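Local coordinates for putative phosphatase (Clostridium difficile, PDB 3SD7), which probably acts as a phosphatase of the haloacid dehalogenase-like hydrolase family, splitting phosphate esters whose identity has not been established, at residues P73-H76 / D77-E81; E113-K116 / E117-M121; E141-L144 / R145-I149. All coordinates share one frame; numbering follows the deposited sequence.

The three contacts put one helical repeat to different uses. Contacts 1 and 2 are first turns, of helices 75-82 and 115-124; contact 3 ends helix 137-146. Contact 1 stands apart among helices 44-57 and 87-105, its centre about 34 Å from that of contact 2 and about 28 Å from that of contact 3. Contacts 2 and 3 belong to the parallel-sheet body and touch, Lys116 CG lying 3.6 Å from Ile149 CG2. All are partly buried: contact 1 exposes His76, Lys80 and Glu81, contact 3 Arg145 and Tyr146, contact 2 no touching residue fully. Water bridges start contacts 1 and 2, a salt bridge marks contact 2, and backbone capping closes contact 3.

Contact 1: residues P73-H76 / D77-E81; sequences PPLH and DTFKE
The first turn of helix 75-82 starts where Pro74, in the N-cap position, offers its carbonyl to the amides of Asp77 and Thr78. Both bonds are weak: Asp77 N is 3.0 Å from Pro74 O but strongly bent, at 122° at the hydrogen, whereas Thr78 N is better aligned but long. A water completes the start of the turn, donating to Pro73 O and accepting from Thr78 OG1 at 2.6 Å. The hydroxyl is set for this by its torsion (chi1 -63°), which puts OG1 beside the backbone N and facing the proline end. Asp77 likewise folds back toward the helix start, and its OD2 comes within 3.5 Å of Pro74 CD; a carboxylate at this end would probably be favoured by the helix dipole. This turn lies in the helical part of the haloacid dehalogenase fold, consistent with the cap that such enzymes carry over the core, and helices 44-57 and 87-105 cover its inner side. There Leu75 and Phe79 lie one turn apart, Leu75 CB meeting Phe79 CE2 at 4.0 Å, while Phe79 N bonds to Leu75 O at 2.9 Å, almost straight at 175°. Leu75 goes on to pack against Val94 and Tyr97, and Phe79 against Ser54 and Leu55. On the outer side, Lys80 N bonds to His76 O at 2.7 Å. In one of two His76 conformers, the two side chains extend together and Lys80 CB sits over one face of the imidazole, 4.0 Å from its centroid, in a CH-pi contact that the second conformer makes doubtful.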
ATOM      1  N   PRO A  73       1.452  -5.695 -10.676  1.00 31.33           N
ATOM      2  CA  PRO A  73       0.527  -5.701 -11.805  1.00 34.60           C
ATOM      3  C   PRO A  73      -0.766  -6.480 -11.532  1.00 35.87           C
ATOM      4  O   PRO A  73      -0.800  -7.357 -10.655  1.00 34.85           O
ATOM      5  CB  PRO A  73       1.319  -6.397 -12.912  1.00 35.56           C
ATOM      6  CG  PRO A  73       2.320  -7.244 -12.195  1.00 34.57           C
ATOM      7  CD  PRO A  73       2.596  -6.609 -10.878  1.00 29.88           C
ATOM      8  N   PRO A  74      -1.819  -6.166 -12.287  1.00 40.30           N
ATOM      9  CA  PRO A  74      -3.059  -6.913 -12.102  1.00 43.00           C
ATOM     10  C   PRO A  74      -2.848  -8.404 -12.326  1.00 43.62           C
ATOM     11  O   PRO A  74      -2.069  -8.797 -13.199  1.00 44.50           O
ATOM     12  CB  PRO A  74      -3.970  -6.362 -13.206  1.00 46.29           C
ATOM     13  CG  PRO A  74      -3.364  -5.071 -13.618  1.00 45.36           C
ATOM     14  CD  PRO A  74      -1.908  -5.196 -13.390  1.00 41.44           C
ATOM     15  N   LEU A  75      -3.542  -9.238 -11.561  1.00 44.87           N
ATOM     16  CA  LEU A  75      -3.444 -10.684 -11.757  1.00 45.92           C
ATOM     17  C   LEU A  75      -3.719 -11.109 -13.218  1.00 49.09           C
ATOM     18  O   LEU A  75      -3.102 -12.069 -13.704  1.00 47.89           O
ATOM     19  CB  LEU A  75      -4.373 -11.431 -10.800  1.00 46.77           C
ATOM     20  CG  LEU A  75      -4.026 -11.320  -9.314  1.00 45.04           C
ATOM     21  CD1 LEU A  75      -5.131 -11.950  -8.475  1.00 47.06           C
ATOM     22  CD2 LEU A  75      -2.661 -11.959  -9.004  1.00 43.01           C
ATOM     23  N   HIS A  76      -4.615 -10.394 -13.903  0.60 50.79           N
ATOM     24  CA  HIS A  76      -4.939 -10.694 -15.301  0.60 54.37           C
ATOM     25  C   HIS A  76      -3.681 -10.662 -16.158  0.60 53.81           C
ATOM     26  O   HIS A  76      -3.445 -11.572 -16.942  0.60 55.57           O
ATOM     27  CB  HIS A  76      -5.979  -9.707 -15.863  0.60 56.47           C
ATOM     28  CG  HIS A  76      -6.361  -9.974 -17.291  0.60 61.39           C
ATOM     29  ND1 HIS A  76      -5.726  -9.375 -18.359  0.60 64.06           N
ATOM     30  CD2 HIS A  76      -7.311 -10.779 -17.825  0.60 65.28           C
ATOM     31  CE1 HIS A  76      -6.269  -9.798 -19.487  0.60 66.16           C
ATOM     32  NE2 HIS A  76      -7.233 -10.651 -19.192  0.60 68.16           N
ATOM     33  N   ASP A  77      -2.869  -9.621 -15.987  1.00 51.46           N
ATOM     34  CA  ASP A  77      -1.625  -9.481 -16.760  1.00 50.94           C
ATOM     35  C   ASP A  77      -0.701 -10.665 -16.479  1.00 48.81           C
ATOM     36  O   ASP A  77      -0.128 -11.248 -17.397  1.00 50.99           O
ATOM     37  CB  ASP A  77      -0.893  -8.173 -16.425  1.00 49.84           C
ATOM     38  CG  ASP A  77      -1.557  -6.951 -17.031  1.00 54.13           C
ATOM     39  OD1 ASP A  77      -2.524  -7.117 -17.816  1.00 61.50           O
ATOM     40  OD2 ASP A  77      -1.089  -5.826 -16.737  1.00 55.04           O
ATOM     41  N   THR A  78      -0.573 -11.024 -15.207  1.00 44.65           N
ATOM     42  CA  THR A  78       0.288 -12.129 -14.830  1.00 43.39           C
ATOM     43  C   THR A  78      -0.159 -13.434 -15.471  1.00 46.35           C
ATOM     44  O   THR A  78       0.619 -14.076 -16.171  1.00 46.45           O
ATOM     45  CB  THR A  78       0.360 -12.285 -13.316  1.00 41.45           C
ATOM     46  OG1 THR A  78       0.952 -11.107 -12.758  1.00 39.82           O
ATOM     47  CG2 THR A  78       1.209 -13.501 -12.932  1.00 41.28           C
ATOM     48  N   PHE A  79      -1.414 -13.821 -15.253  1.00 46.56           N
ATOM     49  CA  PHE A  79      -1.895 -15.076 -15.827  1.00 50.04           C
ATOM     50  C   PHE A  79      -2.043 -15.043 -17.347  1.00 52.97           C
ATOM     51  O   PHE A  79      -1.736 -16.027 -18.016  1.00 55.82           O
ATOM     52  CB  PHE A  79      -3.197 -15.509 -15.159  1.00 50.23           C
ATOM     53  CG  PHE A  79      -3.048 -15.785 -13.699  1.00 48.02           C
ATOM     54  CD1 PHE A  79      -2.179 -16.781 -13.256  1.00 48.42           C
ATOM     55  CD2 PHE A  79      -3.781 -15.080 -12.767  1.00 45.55           C
ATOM     56  CE1 PHE A  79      -2.028 -17.046 -11.899  1.00 46.28           C
ATOM     57  CE2 PHE A  79      -3.636 -15.346 -11.413  1.00 47.19           C
ATOM     58  CZ  PHE A  79      -2.760 -16.335 -10.983  1.00 46.73           C
ATOM     59  N   LYS A  80      -2.465 -13.904 -17.893  1.00 54.81           N
ATOM     60  CA  LYS A  80      -2.696 -13.786 -19.339  1.00 58.84           C
ATOM     61  C   LYS A  80      -1.402 -13.470 -20.117  1.00 57.97           C
ATOM     62  O   LYS A  80      -1.078 -14.169 -21.075  1.00 58.70           O
ATOM     63  CB  LYS A  80      -3.805 -12.743 -19.595  1.00 60.73           C
ATOM     64  CG  LYS A  80      -4.449 -12.724 -20.969  1.00 67.51           C
ATOM     65  CD  LYS A  80      -3.606 -12.012 -22.016  1.00 72.52           C
ATOM     66  CE  LYS A  80      -4.377 -11.858 -23.319  1.00 78.05           C
ATOM     67  NZ  LYS A  80      -3.559 -11.163 -24.349  1.00 81.66           N
ATOM     68  N   GLU A  81      -0.646 -12.454 -19.698  1.00 55.19           N
ATOM     69  CA  GLU A  81       0.573 -12.085 -20.431  1.00 54.59           C
ATOM     70  C   GLU A  81       1.803 -12.954 -20.132  1.00 53.23           C
ATOM     71  O   GLU A  81       2.626 -13.178 -21.022  1.00 55.41           O
ATOM     72  CB  GLU A  81       0.936 -10.607 -20.231  1.00 53.51           C
ATOM     73  CG  GLU A  81      -0.166  -9.615 -20.601  1.00 55.08           C
ATOM     74  CD  GLU A  81       0.361  -8.182 -20.818  1.00 56.88           C
ATOM     75  OE1 GLU A  81      -0.170  -7.258 -20.176  1.00 53.49           O
ATOM     76  OE2 GLU A  81       1.308  -7.976 -21.625  1.00 55.89           O
TER
HETATM   77  O   HOH W   1       0.027  -9.952 -10.578  1.00 19.62           O

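Contact 2: residues E113-K116 / E117-M121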
ATOM      1  N   GLU A 113      10.654  -2.655   9.369  1.00 26.93           N
ATOM      2  CA  GLU A 113      11.393  -2.408  10.575  1.00 30.24           C
ATOM      3  C   GLU A 113      11.320  -0.919  10.940  1.00 27.98           C
ATOM      4  O   GLU A 113      11.478  -0.063  10.080  1.00 27.50           O
ATOM      5  CB  GLU A 113      12.858  -2.809  10.387  1.00 32.01           C
ATOM      6  CG  GLU A 113      13.553  -3.046  11.647  1.00 39.50           C
ATOM      7  CD  GLU A 113      13.117  -4.354  12.302  1.00 45.07           C
ATOM      8  OE1 GLU A 113      13.184  -4.413  13.524  1.00 47.66           O
ATOM      9  OE2 GLU A 113      12.700  -5.313  11.590  1.00 51.89           O
ATOM     10  N   ASN A 114      11.034  -0.667  12.211  1.00 29.00           N
ATOM     11  CA  ASN A 114      10.966   0.681  12.840  1.00 29.63           C
ATOM     12  C   ASN A 114       9.699   1.476  12.575  1.00 28.19           C
ATOM     13  O   ASN A 114       9.539   2.574  13.111  1.00 28.76           O
ATOM     14  CB  ASN A 114      12.194   1.518  12.483  1.00 32.35           C
ATOM     15  CG  ASN A 114      13.500   0.806  12.852  1.00 35.70           C
ATOM     16  OD1 ASN A 114      13.614   0.230  13.937  1.00 37.63           O
ATOM     17  ND2 ASN A 114      14.492   0.852  11.951  1.00 37.02           N
ATOM     18  N   MET A 115       8.799   0.913  11.792  1.00 25.60           N
ATOM     19  CA  MET A 115       7.568   1.642  11.471  1.00 24.98           C
ATOM     20  C   MET A 115       6.697   1.811  12.711  1.00 25.81           C
ATOM     21  O   MET A 115       6.184   2.920  12.971  1.00 24.45           O
ATOM     22  CB  MET A 115       6.813   0.973  10.342  1.00 25.61           C
ATOM     23  CG  MET A 115       5.579   1.784   9.910  1.00 25.95           C
ATOM     24  SD  MET A 115       5.813   3.533   9.533  1.00 25.58           S
ATOM     25  CE  MET A 115       6.638   3.433   7.907  1.00 28.04           C
ATOM     26  N   LYS A 116       6.574   0.761  13.530  1.00 26.80           N
ATOM     27  CA  LYS A 116       5.727   0.899  14.726  1.00 30.13           C
ATOM     28  C   LYS A 116       6.229   2.054  15.605  1.00 30.88           C
ATOM     29  O   LYS A 116       5.440   2.878  16.069  1.00 31.13           O
ATOM     30  CB  LYS A 116       5.588  -0.426  15.473  1.00 30.39           C
ATOM     31  CG  LYS A 116       4.481  -0.414  16.495  1.00 36.56           C
ATOM     32  CD  LYS A 116       4.373  -1.755  17.200  1.00 43.88           C
ATOM     33  CE  LYS A 116       3.088  -1.843  17.999  1.00 48.56           C
ATOM     34  NZ  LYS A 116       2.917  -0.710  18.947  1.00 56.08           N
ATOM     35  N   GLU A 117       7.543   2.123  15.822  1.00 31.31           N
ATOM     36  CA  GLU A 117       8.146   3.217  16.583  1.00 33.45           C
ATOM     37  C   GLU A 117       7.835   4.594  15.998  1.00 32.32           C
ATOM     38  O   GLU A 117       7.479   5.511  16.742  1.00 30.09           O
ATOM     39  CB  GLU A 117       9.679   3.052  16.697  1.00 38.14           C
ATOM     40  CG  GLU A 117      10.401   4.379  17.084  1.00 44.16           C
ATOM     41  CD  GLU A 117      11.919   4.303  16.994  1.00 56.18           C
ATOM     42  OE1 GLU A 117      12.490   3.419  17.656  1.00 57.33           O
ATOM     43  OE2 GLU A 117      12.527   5.154  16.289  1.00 56.92           O
ATOM     44  N   ILE A 118       7.958   4.770  14.677  1.00 29.59           N
ATOM     45  CA  ILE A 118       7.717   6.100  14.127  1.00 28.47           C
ATOM     46  C   ILE A 118       6.232   6.456  14.230  1.00 25.36           C
ATOM     47  O   ILE A 118       5.901   7.598  14.534  1.00 26.68           O
ATOM     48  CB  ILE A 118       8.296   6.329  12.702  1.00 31.99           C
ATOM     49  CG1 ILE A 118       7.457   5.682  11.666  1.00 33.60           C
ATOM     50  CG2 ILE A 118       9.821   5.983  12.624  1.00 34.93           C
ATOM     51  CD1 ILE A 118       6.233   6.503  11.335  1.00 41.87           C
ATOM     52  N   LEU A 119       5.338   5.486  14.012  1.00 23.51           N
ATOM     53  CA  LEU A 119       3.899   5.771  14.167  1.00 22.67           C
ATOM     54  C   LEU A 119       3.607   6.207  15.598  1.00 24.74           C
ATOM     55  O   LEU A 119       2.873   7.168  15.792  1.00 23.70           O
ATOM     56  CB  LEU A 119       3.036   4.572  13.823  1.00 24.61           C
ATOM     57  CG  LEU A 119       3.132   4.168  12.353  1.00 22.77           C
ATOM     58  CD1 LEU A 119       2.354   2.886  12.135  1.00 23.62           C
ATOM     59  CD2 LEU A 119       2.625   5.275  11.405  1.00 25.74           C
ATOM     60  N   GLU A 120       4.179   5.501  16.574  1.00 25.12           N
ATOM     61  CA  GLU A 120       4.006   5.832  18.011  1.00 28.63           C
ATOM     62  C   GLU A 120       4.532   7.263  18.273  1.00 29.28           C
ATOM     63  O   GLU A 120       3.883   8.050  18.951  1.00 30.59           O
ATOM     64  CB  GLU A 120       4.754   4.814  18.878  1.00 31.15           C
ATOM     65  CG  GLU A 120       4.082   3.423  18.924  1.00 36.11           C
ATOM     66  CD  GLU A 120       4.894   2.316  19.618  1.00 45.92           C
ATOM     67  OE1 GLU A 120       6.114   2.460  19.894  1.00 46.63           O
ATOM     68  OE2 GLU A 120       4.285   1.267  19.876  1.00 50.40           O
ATOM     69  N   MET A 121       5.678   7.601  17.686  1.00 27.90           N
ATOM     70  CA  MET A 121       6.258   8.937  17.860  1.00 28.88           C
ATOM     71  C   MET A 121       5.361  10.031  17.282  1.00 27.44           C
ATOM     72  O   MET A 121       5.151  11.083  17.895  1.00 28.24           O
ATOM     73  CB  MET A 121       7.666   8.986  17.271  1.00 30.69           C
ATOM     74  CG  MET A 121       8.647   8.156  18.080  1.00 35.85           C
ATOM     75  SD  MET A 121      10.239   8.074  17.261  1.00 47.14           S
ATOM     76  CE  MET A 121      10.558   9.819  17.114  1.00 42.36           C
TER
HETATM   77  O   HOH W   2      12.317   0.636  16.350  1.00 21.14           O
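Asn114 and Glu117 meet through a water at the start of helix 115-124, where Asn114 holds the N-cap position without a capping bond from its side chain. The water donates to both, reaching Asn114 OD1 at 2.8 Å and Glu117 OE1 at 3.1 Å, and spans the gap between two side chains that do not touch. The Asn114 carbonyl makes the first helical bond, accepting Ile118 N at 3.1 Å. Within the core of this haloacid dehalogenase-like fold, the helix precedes strand 128-133 of the parallel sheet and has helix 235-239 beside it. Met115 carries the buried side. Its chain is bent at both chi2 and chi3, which curls the sulfur forward over the next turn: SD presses on Ile118 CG1 at 3.4 Å and lies 3.9 Å from Leu119 CG, crossing both side chains at a slant. Ile118 CG1 itself stands between its backbone N and carbonyl carbon (chi1 77°), a position that turns CG1 toward the sulfur, with CD1 following through chi2. In the backbone, Leu119 N bonds to Met115 O, and beyond the cluster the methionine packs on Tyr212 and Ile235. Lys116 follows on another side of the helix, its carbonyl taking Glu120 N at 3.0 Å. The lysine chain stays extended until it bends at chi4, and its ammonium, also weakly bonded to Tyr152 OH, forms a salt bridge one turn on. Lys116 NZ meets Glu120 OE2 at 2.6 Å, on the anti side of that oxygen and 28° out of the carboxylate plane.

Contact 3: residues E141-L144 / R145-I149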
ATOM      1  N   GLU A 141      -7.469  -2.856   7.144  1.00 24.82           N
ATOM      2  CA  GLU A 141      -7.831  -2.872   8.559  1.00 24.74           C
ATOM      3  C   GLU A 141      -7.384  -4.171   9.239  1.00 24.96           C
ATOM      4  O   GLU A 141      -6.876  -4.136  10.354  1.00 26.84           O
ATOM      5  CB  GLU A 141      -9.328  -2.633   8.704  1.00 24.97           C
ATOM      6  CG  GLU A 141      -9.743  -1.220   8.334  1.00 24.96           C
ATOM      7  CD  GLU A 141     -11.221  -1.007   8.521  1.00 28.86           C
ATOM      8  OE1 GLU A 141     -11.982  -1.973   8.317  1.00 29.95           O
ATOM      9  OE2 GLU A 141     -11.619   0.134   8.837  1.00 27.92           O
ATOM     10  N   THR A 142      -7.550  -5.303   8.557  1.00 27.00           N
ATOM     11  CA  THR A 142      -7.142  -6.598   9.093  1.00 28.06           C
ATOM     12  C   THR A 142      -5.649  -6.610   9.392  1.00 27.20           C
ATOM     13  O   THR A 142      -5.212  -7.040  10.469  1.00 30.07           O
ATOM     14  CB  THR A 142      -7.513  -7.739   8.151  1.00 30.66           C
ATOM     15  OG1 THR A 142      -8.939  -7.863   8.103  1.00 33.15           O
ATOM     16  CG2 THR A 142      -6.915  -9.069   8.632  1.00 33.17           C
ATOM     17  N   ILE A 143      -4.870  -6.131   8.433  1.00 24.51           N
ATOM     18  CA  ILE A 143      -3.409  -6.085   8.563  1.00 25.16           C
ATOM     19  C   ILE A 143      -2.944  -5.121   9.647  1.00 22.58           C
ATOM     20  O   ILE A 143      -2.043  -5.439  10.423  1.00 26.30           O
ATOM     21  CB  ILE A 143      -2.774  -5.721   7.206  1.00 23.35           C
ATOM     22  CG1 ILE A 143      -3.032  -6.850   6.210  1.00 27.33           C
ATOM     23  CG2 ILE A 143      -1.299  -5.455   7.372  1.00 25.50           C
ATOM     24  CD1 ILE A 143      -2.752  -6.452   4.749  1.00 27.32           C
ATOM     25  N   LEU A 144      -3.558  -3.958   9.739  1.00 22.69           N
ATOM     26  CA  LEU A 144      -3.133  -2.988  10.727  1.00 22.98           C
ATOM     27  C   LEU A 144      -3.495  -3.497  12.131  1.00 25.52           C
ATOM     28  O   LEU A 144      -2.714  -3.317  13.070  1.00 26.10           O
ATOM     29  CB  LEU A 144      -3.711  -1.622  10.447  1.00 24.99           C
ATOM     30  CG  LEU A 144      -3.152  -0.950   9.167  1.00 25.67           C
ATOM     31  CD1 LEU A 144      -4.032   0.228   8.796  1.00 32.75           C
ATOM     32  CD2 LEU A 144      -1.715  -0.547   9.323  1.00 31.76           C
ATOM     33  N   ARG A 145      -4.643  -4.165  12.226  1.00 27.56           N
ATOM     34  CA  ARG A 145      -5.050  -4.815  13.462  1.00 30.31           C
ATOM     35  C   ARG A 145      -4.059  -5.943  13.832  1.00 30.60           C
ATOM     36  O   ARG A 145      -3.657  -6.057  14.996  1.00 34.32           O
ATOM     37  CB  ARG A 145      -6.468  -5.340  13.318  1.00 31.57           C
ATOM     38  CG  ARG A 145      -7.518  -4.301  13.393  1.00 36.77           C
ATOM     39  CD  ARG A 145      -8.900  -4.876  13.106  1.00 45.32           C
ATOM     40  NE  ARG A 145      -9.925  -3.969  13.575  1.00 49.25           N
ATOM     41  CZ  ARG A 145     -10.540  -4.048  14.763  1.00 50.40           C
ATOM     42  NH1 ARG A 145     -10.284  -5.013  15.637  1.00 53.23           N
ATOM     43  NH2 ARG A 145     -11.433  -3.147  15.069  1.00 52.88           N
ATOM     44  N   TYR A 146      -3.630  -6.755  12.852  1.00 31.53           N
ATOM     45  CA  TYR A 146      -2.673  -7.866  13.068  1.00 33.43           C
ATOM     46  C   TYR A 146      -1.351  -7.411  13.687  1.00 32.78           C
ATOM     47  O   TYR A 146      -0.745  -8.150  14.509  1.00 36.98           O
ATOM     48  CB  TYR A 146      -2.410  -8.586  11.732  1.00 32.93           C
ATOM     49  CG  TYR A 146      -1.406  -9.731  11.759  1.00 38.78           C
ATOM     50  CD1 TYR A 146      -1.830 -11.043  11.903  1.00 46.39           C
ATOM     51  CD2 TYR A 146      -0.049  -9.496  11.585  1.00 39.68           C
ATOM     52  CE1 TYR A 146      -0.940 -12.087  11.909  1.00 45.61           C
ATOM     53  CE2 TYR A 146       0.874 -10.547  11.590  1.00 43.65           C
ATOM     54  CZ  TYR A 146       0.417 -11.844  11.750  1.00 47.46           C
ATOM     55  OH  TYR A 146       1.304 -12.897  11.756  1.00 50.18           O
ATOM     56  N   PHE A 147      -0.894  -6.221  13.296  1.00 29.92           N
ATOM     57  CA  PHE A 147       0.358  -5.615  13.807  1.00 31.20           C
ATOM     58  C   PHE A 147       0.188  -4.671  14.972  1.00 31.81           C
ATOM     59  O   PHE A 147       1.149  -4.028  15.412  1.00 31.71           O
ATOM     60  CB  PHE A 147       1.144  -4.940  12.679  1.00 31.41           C
ATOM     61  CG  PHE A 147       1.718  -5.914  11.723  1.00 31.59           C
ATOM     62  CD1 PHE A 147       2.743  -6.763  12.115  1.00 32.00           C
ATOM     63  CD2 PHE A 147       1.239  -6.007  10.429  1.00 32.85           C
ATOM     64  CE1 PHE A 147       3.271  -7.684  11.236  1.00 32.53           C
ATOM     65  CE2 PHE A 147       1.762  -6.926   9.552  1.00 29.67           C
ATOM     66  CZ  PHE A 147       2.775  -7.760   9.941  1.00 29.75           C
ATOM     67  N   ASP A 148      -1.036  -4.592  15.476  1.00 32.36           N
ATOM     68  CA  ASP A 148      -1.367  -3.761  16.614  1.00 33.91           C
ATOM     69  C   ASP A 148      -1.033  -2.284  16.362  1.00 31.51           C
ATOM     70  O   ASP A 148      -0.650  -1.556  17.270  1.00 31.58           O
ATOM     71  CB  ASP A 148      -0.664  -4.284  17.886  1.00 37.94           C
ATOM     72  CG  ASP A 148      -1.259  -3.723  19.165  1.00 43.12           C
ATOM     73  OD1 ASP A 148      -2.447  -3.324  19.168  1.00 49.83           O
ATOM     74  OD2 ASP A 148      -0.520  -3.664  20.172  1.00 51.69           O
ATOM     75  N   ILE A 149      -1.201  -1.835  15.125  1.00 28.02           N
ATOM     76  CA  ILE A 149      -0.947  -0.423  14.801  1.00 25.48           C
ATOM     77  C   ILE A 149      -2.224   0.323  14.328  1.00 24.55           C
ATOM     78  O   ILE A 149      -2.171   1.518  14.093  1.00 24.01           O
ATOM     79  CB  ILE A 149       0.224  -0.230  13.781  1.00 27.07           C
ATOM     80  CG1 ILE A 149      -0.070  -0.935  12.465  1.00 23.95           C
ATOM     81  CG2 ILE A 149       1.535  -0.702  14.439  1.00 28.28           C
ATOM     82  CD1 ILE A 149       0.988  -0.642  11.334  1.00 24.64           C
TER
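Leu144 turns its CG beside its own backbone N (chi1 -68°), and Ile149 stands CG1 between N and the carbonyl carbon (chi1 60°); these torsions help bring a leucine methyl and the CG1-CD1 arm of the isoleucine together, the side chains crossing at about a right angle. Leu144 CD2 and Ile149 CD1 are 3.4 Å apart, tighter than usual for two carbons. The pair belongs to a Schellman motif that ends helix 137-146, the helix of a beta-alpha-beta unit between strands 128-133 and 155-159. Asp148, with positive phi, reverses the chain; Ile149 N then bonds back to Leu144 O at 3.0 Å, outside the inner bond, which joins Asp148 N to Arg145 O three residues back. An apolar contact between the residues on either end of the outer bond commonly accompanies this motif, and here Ile156 and Leu119 extend it. Asp148 holds its carboxylate in a salt bridge with Arg151. Before the reversal the helix is regular, with Tyr146 N on Thr142 O and Phe147 N on Ile143 O. Ile143 and Phe147 project flank to flank, with Ile143 CG2 4.0 Å from Phe147 CD2. Over the centre of the Phe147 ring comes Tyr146 CD2, 3.6 Å above its plane. On the outer side Arg145 runs its extended aliphatic stem past Glu141 O, CG coming within 3.1 Å. Arg145 NE and Glu141 OE1 stay 6.0 Å apart. Any attraction between those charges is therefore probably modest, and between these two segments the end is probably held mainly by backbone bonds and apolar contact.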